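Local coordinates for protein Exo-1,5-alpha-l-arabinofuranobiosidase (Gibberella zeae, PDB 2YDT) that probably hydrolyses alpha-1,5-linked L-arabinan from its chain ends, releasing arabinobiose, and folds as a six-bladed beta-propeller, at residues 73-78 / 131-136; 119-124 / 152-157; 164-169 / 186-191; 225-230 / 246-251. One frame throughout, in Å; residues are numbered along the deposited sequence.

Contact 1: 73-78 / 131-136; sequences SKVKDT and YTWEFV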
# COMPACT_ATOMS: atom_id res chain seq x y z
N SER A 73 6.44 -19.15 4.02
CA SER A 73 7.12 -18.64 5.18
C SER A 73 6.23 -17.66 5.95
O SER A 73 5.09 -17.34 5.52
CB SER A 73 8.43 -17.92 4.80
OG SER A 73 8.20 -16.72 4.04
N LYS A 74 6.78 -17.19 7.06
CA LYS A 74 6.18 -16.19 7.91
C LYS A 74 7.23 -15.16 8.28
O LYS A 74 8.34 -15.51 8.65
CB LYS A 74 5.64 -16.81 9.20
CG LYS A 74 4.63 -17.96 9.00
CD LYS A 74 4.21 -18.51 10.35
CE LYS A 74 3.28 -19.69 10.25
NZ LYS A 74 3.35 -20.45 11.54
N VAL A 75 6.89 -13.87 8.16
CA VAL A 75 7.72 -12.81 8.65
C VAL A 75 7.32 -12.58 10.11
O VAL A 75 6.18 -12.19 10.42
CB VAL A 75 7.59 -11.50 7.85
CG1 VAL A 75 8.83 -10.59 8.18
CG2 VAL A 75 7.51 -11.76 6.38
N LYS A 76 8.25 -12.83 11.02
CA LYS A 76 8.02 -12.71 12.47
C LYS A 76 8.82 -11.57 13.10
O LYS A 76 9.94 -11.24 12.64
CB LYS A 76 8.38 -14.02 13.19
CG LYS A 76 7.57 -15.20 12.75
CD LYS A 76 7.85 -16.43 13.62
CE LYS A 76 7.10 -17.63 13.15
NZ LYS A 76 7.41 -18.88 13.99
N ASP A 77 8.28 -11.00 14.17
CA ASP A 77 8.98 -10.01 14.98
C ASP A 77 10.01 -10.78 15.87
O ASP A 77 9.60 -11.49 16.78
CB ASP A 77 7.99 -9.29 15.86
CG ASP A 77 8.63 -8.40 16.91
OD1 ASP A 77 9.83 -8.05 16.78
OD2 ASP A 77 7.88 -8.03 17.82
N THR A 78 11.28 -10.63 15.54
CA THR A 78 12.38 -11.26 16.30
C THR A 78 13.01 -10.29 17.28
O THR A 78 13.88 -10.67 18.06
CB THR A 78 13.45 -11.77 15.37
OG1 THR A 78 14.08 -10.68 14.71
CG2 THR A 78 12.88 -12.77 14.32
N TYR A 131 11.71 -17.28 1.28
CA TYR A 131 11.70 -18.48 2.11
C TYR A 131 12.17 -18.24 3.55
O TYR A 131 11.64 -18.87 4.47
CB TYR A 131 12.51 -19.62 1.43
CG TYR A 131 11.74 -20.21 0.28
CD1 TYR A 131 10.80 -21.22 0.50
CD2 TYR A 131 11.93 -19.77 -1.01
CE1 TYR A 131 10.06 -21.75 -0.54
CE2 TYR A 131 11.18 -20.29 -2.07
CZ TYR A 131 10.26 -21.30 -1.81
OH TYR A 131 9.49 -21.84 -2.84
N THR A 132 13.15 -17.35 3.75
CA THR A 132 13.57 -16.95 5.08
C THR A 132 13.66 -15.43 5.16
O THR A 132 13.80 -14.75 4.14
CB THR A 132 14.91 -17.57 5.52
OG1 THR A 132 15.92 -17.10 4.65
CG2 THR A 132 14.88 -19.14 5.46
N TRP A 133 13.66 -14.95 6.39
CA TRP A 133 13.67 -13.52 6.69
C TRP A 133 14.65 -13.17 7.77
O TRP A 133 14.85 -13.95 8.73
CB TRP A 133 12.26 -13.05 7.14
CG TRP A 133 11.25 -13.31 6.07
CD1 TRP A 133 10.47 -14.44 5.92
CD2 TRP A 133 10.97 -12.48 4.92
NE1 TRP A 133 9.75 -14.36 4.76
CE2 TRP A 133 10.03 -13.18 4.12
CE3 TRP A 133 11.40 -11.21 4.51
CZ2 TRP A 133 9.51 -12.64 2.94
CZ3 TRP A 133 10.91 -10.70 3.33
CH2 TRP A 133 9.96 -11.41 2.56
N GLU A 134 15.24 -11.97 7.64
CA GLU A 134 16.15 -11.38 8.65
C GLU A 134 15.69 -9.95 8.95
O GLU A 134 15.34 -9.20 8.04
CB GLU A 134 17.62 -11.37 8.16
CG GLU A 134 18.03 -10.17 7.26
CD GLU A 134 19.53 -10.07 6.88
OE1 GLU A 134 20.25 -9.15 7.42
OE2 GLU A 134 19.95 -10.87 6.04
N PHE A 135 15.69 -9.59 10.24
CA PHE A 135 15.51 -8.20 10.66
C PHE A 135 16.62 -7.33 10.10
O PHE A 135 17.81 -7.69 10.18
CB PHE A 135 15.52 -8.10 12.18
CG PHE A 135 15.53 -6.70 12.69
CD1 PHE A 135 14.41 -5.92 12.53
CD2 PHE A 135 16.63 -6.16 13.35
CE1 PHE A 135 14.38 -4.62 12.98
CE2 PHE A 135 16.61 -4.84 13.81
CZ PHE A 135 15.48 -4.08 13.64
N VAL A 136 16.26 -6.19 9.49
CA VAL A 136 17.26 -5.29 8.93
C VAL A 136 17.44 -4.08 9.82
O VAL A 136 18.55 -3.84 10.34
CB VAL A 136 16.92 -4.87 7.48
CG1 VAL A 136 18.00 -3.90 6.95
CG2 VAL A 136 16.80 -6.14 6.59
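Trp133 meets 73-78 with its ring edge and one ring face. At the edge, NE1 donates to Ser73 OG over 2.9 Å; the bond is nearly straight at 165° and the oxygen lies within 5° of the ring plane. Across the face stands Val75, whose CG2 sits 3.7 Å from the centroid of the five-membered ring of Trp133, almost on the normal, as a CH-pi contact. Lys74 O comes 3.6 Å from Trp133 CD1. CG of Trp133 lies anti to its carbonyl carbon (chi1 -59°), which swings the indole over toward the strand that carries Ser73. Beside this, Ser73 CB packs 3.4 Å from Tyr131 O.

Further out, Ser73 OG is also bonded to Gly130 O, and Thr132 OG1 to Asp128 OD2. Ser126, Asp128, Gly130, Thr132 and Trp133 match the Asp-box of sialidase-like propellers, a turn between the third and fourth strands of a blade whose closing aromatic is here Trp133. That aromatic also packs on Ile59 and Cys107, between the blade of strand 70-75 and the blade of strand 134-142. Because Gly130 O can only accept, the Ser73 hydroxyl probably gives its proton there and receives the indole N-H, so one hydroxyl ties the turn to the neighbouring blade.

Contact 2: 119-124 / 152-157; sequences TLIEVY and TPVWEP. With EDG (1,4-dideoxy-1,4-imino-L-arabinitol), chain B; SO4 (sulfate ion), chain E.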
# COMPACT_ATOMS: atom_id res chain seq x y z
N THR A 119 3.76 1.90 18.17
CA THR A 119 3.90 1.56 16.75
C THR A 119 5.36 1.65 16.34
O THR A 119 6.07 2.54 16.76
CB THR A 119 3.02 2.47 15.87
OG1 THR A 119 3.16 3.83 16.32
CG2 THR A 119 1.54 2.11 15.98
N LEU A 120 5.81 0.69 15.55
CA LEU A 120 7.19 0.65 15.14
C LEU A 120 7.32 0.07 13.72
O LEU A 120 7.18 -1.15 13.52
CB LEU A 120 8.00 -0.14 16.17
CG LEU A 120 9.50 -0.34 15.98
CD1 LEU A 120 10.25 0.95 15.63
CD2 LEU A 120 10.07 -1.03 17.23
N ILE A 121 7.61 0.96 12.76
CA ILE A 121 7.81 0.55 11.40
C ILE A 121 9.21 -0.09 11.30
O ILE A 121 10.22 0.54 11.61
CB ILE A 121 7.62 1.72 10.38
CG1 ILE A 121 6.14 2.15 10.36
CG2 ILE A 121 8.09 1.29 9.01
CD1 ILE A 121 5.86 3.48 9.59
N GLU A 122 9.23 -1.33 10.78
CA GLU A 122 10.41 -2.20 10.66
C GLU A 122 10.66 -2.51 9.21
O GLU A 122 9.75 -2.46 8.39
CB GLU A 122 10.14 -3.57 11.33
CG GLU A 122 9.62 -3.52 12.77
CD GLU A 122 10.70 -3.17 13.75
OE1 GLU A 122 11.40 -2.18 13.50
OE2 GLU A 122 10.85 -3.88 14.78
N VAL A 123 11.91 -2.84 8.88
CA VAL A 123 12.23 -3.50 7.61
C VAL A 123 12.85 -4.87 7.89
O VAL A 123 13.82 -4.95 8.65
CB VAL A 123 13.16 -2.66 6.68
CG1 VAL A 123 13.59 -3.41 5.42
CG2 VAL A 123 12.47 -1.36 6.32
N TYR A 124 12.30 -5.89 7.25
CA TYR A 124 12.83 -7.27 7.21
C TYR A 124 13.21 -7.57 5.76
O TYR A 124 12.65 -7.00 4.81
CB TYR A 124 11.77 -8.29 7.72
CG TYR A 124 11.68 -8.34 9.22
CD1 TYR A 124 11.08 -7.32 9.93
CD2 TYR A 124 12.28 -9.38 9.94
CE1 TYR A 124 11.06 -7.34 11.35
CE2 TYR A 124 12.26 -9.41 11.30
CZ TYR A 124 11.66 -8.41 12.02
OH TYR A 124 11.69 -8.44 13.41
N THR A 152 0.13 9.70 18.93
CA THR A 152 1.34 9.86 18.13
C THR A 152 1.79 8.62 17.30
O THR A 152 3.01 8.45 17.06
CB THR A 152 2.52 10.29 19.01
OG1 THR A 152 2.79 9.30 20.00
CG2 THR A 152 2.21 11.60 19.72
N PRO A 153 0.87 7.78 16.80
CA PRO A 153 1.36 6.64 16.01
C PRO A 153 1.94 6.96 14.64
O PRO A 153 1.70 8.03 14.08
CB PRO A 153 0.12 5.75 15.86
CG PRO A 153 -1.02 6.74 15.87
CD PRO A 153 -0.60 7.77 16.90
N VAL A 154 2.67 5.99 14.12
CA VAL A 154 3.07 5.96 12.72
C VAL A 154 2.43 4.75 12.06
O VAL A 154 2.10 3.75 12.73
CB VAL A 154 4.62 5.91 12.60
CG1 VAL A 154 5.23 7.22 13.17
CG2 VAL A 154 5.22 4.68 13.29
N TRP A 155 2.27 4.82 10.74
CA TRP A 155 1.54 3.79 10.01
C TRP A 155 1.95 3.68 8.55
O TRP A 155 2.44 4.62 7.94
CB TRP A 155 0.05 4.10 9.93
CG TRP A 155 -0.67 4.80 11.08
CD1 TRP A 155 -0.84 6.17 11.25
CD2 TRP A 155 -1.48 4.18 12.07
NE1 TRP A 155 -1.66 6.40 12.32
CE2 TRP A 155 -2.10 5.21 12.82
CE3 TRP A 155 -1.75 2.85 12.41
CZ2 TRP A 155 -3.03 4.93 13.86
CZ3 TRP A 155 -2.61 2.57 13.45
CH2 TRP A 155 -3.24 3.60 14.17
N GLU A 156 1.65 2.52 7.98
CA GLU A 156 1.44 2.40 6.52
C GLU A 156 2.65 2.67 5.63
O GLU A 156 2.59 3.55 4.73
CB GLU A 156 0.23 3.28 6.07
CG GLU A 156 -1.10 2.78 6.70
CD GLU A 156 -2.14 3.85 7.06
OE1 GLU A 156 -1.88 5.06 6.94
OE2 GLU A 156 -3.24 3.42 7.49
N PRO A 157 3.73 1.89 5.81
CA PRO A 157 4.91 2.09 4.95
C PRO A 157 4.70 1.78 3.48
O PRO A 157 4.00 0.82 3.11
CB PRO A 157 5.95 1.13 5.53
CG PRO A 157 5.10 0.02 6.16
CD PRO A 157 3.90 0.76 6.74
O2' EDG B . -3.67 6.96 7.37
C2' EDG B . -4.75 6.68 8.30
C1' EDG B . -5.76 5.75 7.64
N4' EDG B . -5.67 4.49 8.39
C3' EDG B . -4.29 5.98 9.58
O3' EDG B . -4.30 6.83 10.75
C4' EDG B . -5.29 4.83 9.76
C5' EDG B . -4.79 3.64 10.54
O5' EDG B . -5.91 2.82 10.83
S SO4 E . 0.69 8.46 22.53
O1 SO4 E . 1.45 7.35 23.09
O2 SO4 E . 1.58 9.58 22.28
O3 SO4 E . 0.02 8.01 21.32
O4 SO4 E . -0.31 8.94 23.52
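Thr119 and Val154 make the one hydrogen bond between these strands: Val154 N donates to Thr119 OG1 over 3.1 Å at 165°. The hydroxyl, turned between its own backbone N and carbonyl carbon (chi1 45°), is also bonded to Gly143 O, so it joins the end of its own blade to the start of the next.

Further along the strands the packing is apolar. Ile121 spreads two branches against strand 154-157: CD1 lies 3.9 Å from Val154 CG2, while CG2 rests 4.1 Å from Pro157 CB. CB of Pro153 packs against Thr119 and also lies over the rim of one face of the Trp155 indole. The strands run roughly parallel, 27° apart, as layers of adjacent propeller blades rather than as partners in one sheet.

Ligand contacts fill the far side. The iminosugar's C5' stands 3.5 Å above the opposite face of the Trp155 ring, over its centre, and NE1 of that ring is hydrogen-bonded to Gln173 OE1. Glu156 OE1 accepts from the iminosugar O2' at 2.6 Å and is also bonded to Ser171 OG; Glu156 OE2 approaches the ring nitrogen N4' at 2.8 Å. Trp155 touches the bound arabinofuranose as well. Ahead of strand 154-157, Thr152 N and OG1 hold a sulfate, probably from the crystallisation liquor. Pro153, itself packed on Thr119, backs one face of Trp155 while the iminosugar lies over the other, so the packing between blades probably helps to hold this indole in place beside the sugar.

Contact 3: 164-169 / 186-191; sequences EKLILY and QTTTDL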
# COMPACT_ATOMS: atom_id res chain seq x y z
N GLU A 164 20.00 6.92 -6.10
CA GLU A 164 20.82 6.10 -5.23
C GLU A 164 20.19 5.88 -3.85
O GLU A 164 20.84 5.28 -2.97
CB GLU A 164 22.21 6.73 -5.11
CG GLU A 164 22.32 7.85 -4.06
CD GLU A 164 21.66 9.16 -4.42
OE1 GLU A 164 21.03 9.31 -5.49
OE2 GLU A 164 21.77 10.08 -3.58
N LYS A 165 18.95 6.34 -3.65
CA LYS A 165 18.28 6.22 -2.35
C LYS A 165 17.10 5.27 -2.40
O LYS A 165 16.42 5.15 -3.42
CB LYS A 165 17.76 7.56 -1.86
CG LYS A 165 18.81 8.63 -1.64
CD LYS A 165 18.18 9.92 -1.27
CE LYS A 165 19.17 11.06 -1.38
NZ LYS A 165 18.61 12.36 -0.94
N LEU A 166 16.83 4.65 -1.27
CA LEU A 166 15.55 3.95 -1.06
C LEU A 166 14.70 4.86 -0.16
O LEU A 166 15.14 5.32 0.89
CB LEU A 166 15.76 2.58 -0.41
CG LEU A 166 14.51 1.78 -0.02
CD1 LEU A 166 13.76 1.31 -1.27
CD2 LEU A 166 14.88 0.59 0.90
N ILE A 167 13.47 5.15 -0.60
CA ILE A 167 12.55 6.02 0.14
C ILE A 167 11.45 5.17 0.78
O ILE A 167 10.88 4.30 0.13
CB ILE A 167 11.89 7.08 -0.78
CG1 ILE A 167 12.95 7.80 -1.63
CG2 ILE A 167 11.06 8.08 0.05
CD1 ILE A 167 12.39 8.72 -2.64
N LEU A 168 11.17 5.45 2.05
CA LEU A 168 10.08 4.83 2.78
C LEU A 168 9.14 5.93 3.19
O LEU A 168 9.46 6.77 4.02
CB LEU A 168 10.58 4.01 3.97
CG LEU A 168 9.59 3.03 4.57
CD1 LEU A 168 10.31 1.93 5.37
CD2 LEU A 168 8.59 3.76 5.46
N TYR A 169 7.96 5.91 2.56
CA TYR A 169 6.87 6.86 2.79
C TYR A 169 5.92 6.28 3.81
O TYR A 169 5.63 5.08 3.79
CB TYR A 169 6.07 7.05 1.50
CG TYR A 169 6.84 7.62 0.33
CD1 TYR A 169 6.90 9.00 0.11
CD2 TYR A 169 7.42 6.80 -0.60
CE1 TYR A 169 7.58 9.53 -0.98
CE2 TYR A 169 8.12 7.32 -1.68
CZ TYR A 169 8.17 8.67 -1.86
OH TYR A 169 8.85 9.17 -2.97
N GLN A 186 11.33 8.88 5.04
CA GLN A 186 12.74 8.85 5.36
C GLN A 186 13.45 8.10 4.24
O GLN A 186 12.84 7.27 3.55
CB GLN A 186 13.00 8.18 6.71
CG GLN A 186 12.49 9.00 7.91
CD GLN A 186 12.63 8.29 9.22
OE1 GLN A 186 11.66 7.78 9.79
NE2 GLN A 186 13.87 8.22 9.73
N THR A 187 14.75 8.37 4.07
CA THR A 187 15.52 7.68 3.06
C THR A 187 16.69 6.89 3.66
O THR A 187 17.11 7.13 4.79
CB THR A 187 16.09 8.67 1.99
OG1 THR A 187 17.12 9.51 2.57
CG2 THR A 187 15.00 9.53 1.36
N THR A 188 17.20 5.94 2.88
CA THR A 188 18.37 5.18 3.29
C THR A 188 19.24 4.83 2.07
O THR A 188 18.73 4.69 0.95
CB THR A 188 17.99 3.91 4.03
OG1 THR A 188 19.16 3.29 4.58
CG2 THR A 188 17.27 2.91 3.13
N THR A 189 20.55 4.66 2.31
CA THR A 189 21.43 4.16 1.29
C THR A 189 22.02 2.79 1.64
O THR A 189 22.55 2.12 0.75
CB THR A 189 22.57 5.15 1.05
OG1 THR A 189 23.24 5.43 2.29
CG2 THR A 189 22.01 6.45 0.45
N ASP A 190 21.89 2.37 2.89
CA ASP A 190 22.42 1.05 3.33
C ASP A 190 21.38 0.14 3.99
O ASP A 190 21.72 -0.95 4.45
CB ASP A 190 23.65 1.23 4.22
CG ASP A 190 23.33 1.79 5.59
OD1 ASP A 190 22.19 2.28 5.82
OD2 ASP A 190 24.19 1.75 6.49
N LEU A 191 20.12 0.59 4.00
CA LEU A 191 19.03 -0.08 4.71
C LEU A 191 19.13 -0.14 6.23
O LEU A 191 18.24 -0.70 6.88
CB LEU A 191 18.80 -1.49 4.17
CG LEU A 191 17.89 -1.46 2.97
CD1 LEU A 191 17.89 -2.82 2.26
CD2 LEU A 191 16.48 -1.12 3.58
O HOH W 1 17.93 11.98 2.02
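Leu166 N donates to Thr188 O, and Leu168 N to Gln186 O, both over 2.9 Å and nearly linear at 176° and 175°; each is answered by a return bond, Thr188 N to Leu166 O and Gln186 N to Leu168 O. Between the two hydrogen-bonded pairs lies the non-hydrogen-bonded pair of Ile167 and Thr187, where Thr187 CA also leans on Leu166 O at 3.2 Å. A second polar link runs through water: one molecule accepts from Lys165 NZ and meets Thr187 OG1 at 2.7 Å. The extended lysine chain carries NZ onward to Gln254 OE1.

These are the second and third strands of one four-stranded propeller blade, joined as a hairpin. Where the third strand ends, Thr188, Asp190 and Trp194 recall a shortened Asp-box: Thr188 OG1 is bonded to Lys193 O and receives weak bonds from the N atoms of Asp190 and Leu191.

On the face of Leu166, Leu168, Gln186 and Thr188, CB of Leu166 lies alongside Thr188 CG2 at 3.9 Å. That methyl sits between backbone N and carbonyl carbon because the hydroxyl is turned anti to the N (chi1 -172°), toward the turn. Trp194 packs against Leu168, Gln186 and Thr188, and Val139 of the preceding blade meets Leu168 and Gln186. On the other face, Ile167 CG1 runs beside Thr187 CG2 at 4.0 Å.

Contact 4: 225-230 / 246-251; sequences YVYEYG and YYRLSK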
# COMPACT_ATOMS: atom_id res chain seq x y z
N TYR A 225 2.06 10.72 -6.64
CA TYR A 225 1.89 10.44 -5.21
C TYR A 225 0.42 10.49 -4.91
O TYR A 225 -0.21 11.54 -5.07
CB TYR A 225 2.61 11.54 -4.45
CG TYR A 225 2.61 11.48 -2.93
CD1 TYR A 225 3.48 10.63 -2.29
CD2 TYR A 225 1.77 12.27 -2.19
CE1 TYR A 225 3.51 10.57 -0.88
CE2 TYR A 225 1.79 12.24 -0.78
CZ TYR A 225 2.67 11.38 -0.15
OH TYR A 225 2.68 11.35 1.23
N VAL A 226 -0.13 9.39 -4.36
CA VAL A 226 -1.55 9.25 -4.13
C VAL A 226 -1.82 9.00 -2.65
O VAL A 226 -1.02 8.31 -1.97
CB VAL A 226 -2.12 8.10 -5.02
CG1 VAL A 226 -3.62 7.88 -4.75
CG2 VAL A 226 -1.89 8.47 -6.54
N TYR A 227 -2.91 9.57 -2.15
CA TYR A 227 -3.26 9.47 -0.75
C TYR A 227 -4.73 9.71 -0.53
O TYR A 227 -5.39 10.25 -1.41
CB TYR A 227 -2.45 10.42 0.14
CG TYR A 227 -2.51 11.89 -0.23
CD1 TYR A 227 -3.30 12.78 0.46
CD2 TYR A 227 -1.77 12.38 -1.28
CE1 TYR A 227 -3.36 14.15 0.10
CE2 TYR A 227 -1.84 13.72 -1.65
CZ TYR A 227 -2.59 14.60 -0.93
OH TYR A 227 -2.63 15.93 -1.28
N GLU A 228 -5.21 9.30 0.65
CA GLU A 228 -6.57 9.74 1.06
C GLU A 228 -6.43 11.04 1.86
O GLU A 228 -5.62 11.15 2.80
CB GLU A 228 -7.31 8.65 1.84
CG GLU A 228 -6.74 8.33 3.22
CD GLU A 228 -7.63 7.37 4.07
OE1 GLU A 228 -8.54 6.73 3.48
OE2 GLU A 228 -7.43 7.27 5.30
N TYR A 229 -7.21 12.05 1.49
CA TYR A 229 -7.18 13.33 2.14
C TYR A 229 -8.30 13.45 3.17
O TYR A 229 -9.39 13.97 2.91
CB TYR A 229 -7.21 14.43 1.07
CG TYR A 229 -7.21 15.88 1.54
CD1 TYR A 229 -7.16 16.24 2.90
CD2 TYR A 229 -7.31 16.89 0.60
CE1 TYR A 229 -7.21 17.58 3.28
CE2 TYR A 229 -7.36 18.20 0.99
CZ TYR A 229 -7.32 18.54 2.31
OH TYR A 229 -7.44 19.89 2.64
N GLY A 230 -8.06 12.87 4.35
CA GLY A 230 -8.99 12.99 5.47
C GLY A 230 -9.26 14.46 5.78
O GLY A 230 -8.32 15.22 5.96
N TYR A 246 -6.71 12.04 -3.36
CA TYR A 246 -5.96 13.16 -3.95
C TYR A 246 -4.61 12.65 -4.42
O TYR A 246 -4.13 11.58 -4.03
CB TYR A 246 -5.77 14.31 -2.96
CG TYR A 246 -6.89 15.33 -2.89
CD1 TYR A 246 -8.17 14.97 -2.52
CD2 TYR A 246 -6.64 16.68 -3.18
CE1 TYR A 246 -9.20 15.93 -2.44
CE2 TYR A 246 -7.66 17.63 -3.10
CZ TYR A 246 -8.92 17.24 -2.72
OH TYR A 246 -9.94 18.19 -2.62
N TYR A 247 -3.98 13.44 -5.28
CA TYR A 247 -2.64 13.14 -5.77
C TYR A 247 -1.83 14.40 -6.06
O TYR A 247 -2.36 15.49 -6.18
CB TYR A 247 -2.69 12.22 -6.99
CG TYR A 247 -3.28 12.83 -8.25
CD1 TYR A 247 -2.47 13.45 -9.23
CD2 TYR A 247 -4.66 12.87 -8.42
CE1 TYR A 247 -3.05 13.97 -10.41
CE2 TYR A 247 -5.22 13.41 -9.54
CZ TYR A 247 -4.41 13.97 -10.52
OH TYR A 247 -5.02 14.47 -11.63
N ARG A 248 -0.53 14.21 -6.14
CA ARG A 248 0.44 15.22 -6.50
C ARG A 248 1.41 14.66 -7.53
O ARG A 248 1.67 13.45 -7.57
CB ARG A 248 1.20 15.70 -5.25
CG ARG A 248 0.30 16.38 -4.22
CD ARG A 248 1.00 16.79 -2.99
NE ARG A 248 0.07 17.35 -2.00
CZ ARG A 248 0.39 18.26 -1.10
NH1 ARG A 248 1.62 18.72 -1.01
NH2 ARG A 248 -0.51 18.72 -0.24
N LEU A 249 2.00 15.54 -8.34
CA LEU A 249 2.97 15.15 -9.36
C LEU A 249 4.31 15.86 -9.14
O LEU A 249 4.34 17.07 -8.82
CB LEU A 249 2.45 15.51 -10.75
CG LEU A 249 1.11 14.89 -11.12
CD1 LEU A 249 0.43 15.60 -12.28
CD2 LEU A 249 1.31 13.41 -11.41
N SER A 250 5.41 15.13 -9.30
CA SER A 250 6.74 15.70 -9.07
C SER A 250 7.82 14.95 -9.82
O SER A 250 7.82 13.73 -9.86
CB SER A 250 7.08 15.74 -7.57
OG SER A 250 8.29 16.46 -7.33
N LYS A 251 8.78 15.69 -10.37
CA LYS A 251 9.97 15.11 -10.92
C LYS A 251 10.86 14.45 -9.87
O LYS A 251 11.43 13.38 -10.10
CB LYS A 251 10.75 16.19 -11.66
CG LYS A 251 11.11 15.77 -13.01
CD LYS A 251 9.89 15.87 -13.93
CE LYS A 251 10.20 16.43 -15.34
NZ LYS A 251 9.23 16.03 -16.49
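Tyr227 OH is gripped by two partners: Arg248 NE donates to it over 3.1 Å at 157°, and Tyr203 OH is hydrogen-bonded to it as well. Tyr227 and Arg248 belong to the middle hairpin of a propeller blade, strands 223-230 and 245-250, and they share a face of it with Tyr225 and Tyr246. The phenol oxygen lies near the guanidinium edge, somewhat tilted from its plane, while the Tyr227 ring is turned 64° against that plane. Arg248 NH2 is also bonded to Tyr203 OH and NH1 to Phe256 O, so the buried guanidinium has a partner at each of its three nitrogens.

The backbones pair through Tyr225 with Arg248 and Tyr227 with Tyr246, two backbone hydrogen bonds each. CG of Tyr227 sits between its N and carbonyl carbon (chi1 56°), bending the ring across the neighbouring strand, where Tyr246 CB packs over its face 4.1 Å from the centroid.

On the other face of the sheet, Val226 CG2 rests on Tyr247 CB. Glu228, pointing away from the partner strand, touches the bound iminosugar and is bonded through OE1 to Ser275 N. Toward the end of the strand, Tyr229 meets Tyr246 in a T-shaped stack with centroids 4.9 Å apart: Tyr229 CD2 stands 3.5 Å above the plane of the Tyr246 ring, over its centre.

How the contacts relate
From the N terminus, 73-78 comes first and waits for 131-136, so contact 1 closes across most of a blade and joins blade 28-75 to blade 87-142. Before it closes, 119-124 has opened contact 2, which crosses it and ties blade 87-142 to blade 154-201; Val136 N of one lies beside Val123 O of the other. Contacts 3 and 4 follow in series, each a short hairpin closure within one blade, 154-201 and then 209-263. Contact 3 reaches back to contact 2 through Leu168 and Pro157, and forward to contact 4 through Tyr169 and Tyr225. Contacts 1 and 4 lie on opposite sides of the chain's centre, their own centres about 31 Å apart.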